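Local coordinates for methanol--corrinoid protein co-methyltransferase (Methanosarcina barkeri, PDB 2I2X) that transfers the methyl group of methanol to the cob(I)amide carried by its partner protein MtaC, using zinc, in the methanol pathway of methanogenesis, at residues L255-E259 against A260-G264. Residues are numbered along the deposited sequence; the frame is centred on the assembly and turned at random.
Sequences LVAYE and AGAVG
A257 O takes the N-H of A262 in a 2.8 Å, nearly straight bond (165° at the hydrogen), and Y258 O takes that of G261 at 3.0 Å; together they form the Schellman motif that ends helix 240-259. A260 N still makes a helical bond to V256 O, at 2.8 Å. G261 is the C-prime residue: its phi of 122° reverses the chain, and a side chain here would jam against the carbonyl oxygen of A260. A water donates to both Y258 O and A262 O, bridging the turn. The reversal sets the A262 methyl 4.2 Å from A257 CB; A262 CB also meets CD1 of the Y258 ring at 3.8 Å, out of the ring plane and on the A257 side. With CG beside its own backbone N (chi1 -52°), Y258 lays its ring along the outgoing chain: G264 N lies in the ring plane, 3.7 Å from CE1, while A257 CB rests over the rim of one face. Were Y258 replaced by an alanine, the A262 methyl and the G264 backbone would probably lose the ring beside them, with a gap opening toward helix 273-280. The Y258 side chain is about 12 Å from a bound zinc ion. The carboxylate of E259 pairs through OE2 with R392 of helix 389-409 and the backbone N of Y6. Beyond the turn, A257 packs on M196 and W200 of helix 181-210, Y258 touches V276 and T280 of helix 273-280, and V263 shares a backbone hydrogen bond with S214 of strand 213-216 in the TIM barrel.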
loop_
_atom_site.group_PDB
_atom_site.type_symbol
_atom_site.label_atom_id
_atom_site.label_comp_id
_atom_site.label_asym_id
_atom_site.label_seq_id
_atom_site.Cartn_x
_atom_site.Cartn_y
_atom_site.Cartn_z
ATOM N N LEU A 255 25.261 -12.673 11.798
ATOM C CA LEU A 255 26.506 -11.987 12.093
ATOM C C LEU A 255 27.702 -12.478 11.258
ATOM O O LEU A 255 28.623 -11.712 10.988
ATOM C CB LEU A 255 26.809 -12.092 13.586
ATOM C CG LEU A 255 28.139 -11.511 14.074
ATOM C CD1 LEU A 255 28.171 -10.007 13.949
ATOM C CD2 LEU A 255 28.442 -11.912 15.513
ATOM N N VAL A 256 27.676 -13.748 10.841
ATOM C CA VAL A 256 28.783 -14.371 10.108
ATOM C C VAL A 256 29.144 -13.646 8.801
ATOM O O VAL A 256 30.333 -13.482 8.482
ATOM C CB VAL A 256 28.545 -15.920 9.844
ATOM C CG1 VAL A 256 29.606 -16.489 8.949
ATOM C CG2 VAL A 256 28.493 -16.709 11.145
ATOM N N ALA A 257 28.129 -13.215 8.051
ATOM C CA ALA A 257 28.340 -12.439 6.834
ATOM C C ALA A 257 29.370 -11.310 7.041
ATOM O O ALA A 257 30.273 -11.101 6.214
ATOM C CB ALA A 257 27.016 -11.884 6.351
ATOM N N TYR A 258 29.238 -10.611 8.165
ATOM C CA TYR A 258 30.067 -9.438 8.465
ATOM C C TYR A 258 31.462 -9.886 8.914
ATOM O O TYR A 258 32.487 -9.353 8.459
ATOM C CB TYR A 258 29.326 -8.511 9.467
ATOM C CG TYR A 258 27.932 -8.244 8.916
ATOM C CD1 TYR A 258 27.729 -7.335 7.852
ATOM C CD2 TYR A 258 26.852 -9.010 9.339
ATOM C CE1 TYR A 258 26.468 -7.170 7.280
ATOM C CE2 TYR A 258 25.615 -8.856 8.777
ATOM C CZ TYR A 258 25.417 -7.937 7.755
ATOM O OH TYR A 258 24.143 -7.814 7.229
ATOM N N GLU A 259 31.489 -10.913 9.765
ATOM C CA GLU A 259 32.740 -11.554 10.160
ATOM C C GLU A 259 33.509 -11.940 8.916
ATOM O O GLU A 259 34.716 -11.785 8.862
ATOM C CB GLU A 259 32.452 -12.764 11.058
ATOM C CG GLU A 259 32.115 -12.315 12.466
ATOM C CD GLU A 259 31.597 -13.397 13.383
ATOM O OE1 GLU A 259 31.089 -14.436 12.893
ATOM O OE2 GLU A 259 31.679 -13.185 14.619
ATOM N N ALA A 260 32.788 -12.384 7.888
ATOM C CA ALA A 260 33.427 -12.942 6.713
ATOM C C ALA A 260 33.566 -11.933 5.608
ATOM O O ALA A 260 33.819 -12.293 4.465
ATOM C CB ALA A 260 32.664 -14.175 6.216
ATOM N N GLY A 261 33.353 -10.669 5.921
ATOM C CA GLY A 261 33.709 -9.649 4.958
ATOM C C GLY A 261 32.645 -8.710 4.464
ATOM O O GLY A 261 32.998 -7.743 3.805
ATOM N N ALA A 262 31.365 -8.956 4.760
ATOM C CA ALA A 262 30.320 -7.985 4.387
ATOM C C ALA A 262 30.436 -6.763 5.284
ATOM O O ALA A 262 31.006 -6.859 6.347
ATOM C CB ALA A 262 28.891 -8.596 4.457
ATOM N N VAL A 263 29.873 -5.628 4.864
ATOM C CA VAL A 263 30.057 -4.346 5.543
ATOM C C VAL A 263 28.713 -3.670 5.766
ATOM O O VAL A 263 28.631 -2.590 6.383
ATOM C CB VAL A 263 30.990 -3.388 4.708
ATOM C CG1 VAL A 263 32.423 -3.978 4.570
ATOM C CG2 VAL A 263 30.398 -3.091 3.336
ATOM N N GLY A 264 27.664 -4.308 5.254
ATOM C CA GLY A 264 26.308 -3.780 5.347
ATOM C C GLY A 264 25.975 -2.918 4.137
ATOM O O GLY A 264 26.847 -2.616 3.328
HETATM O O HOH W 1 33.600 -6.756 7.180
#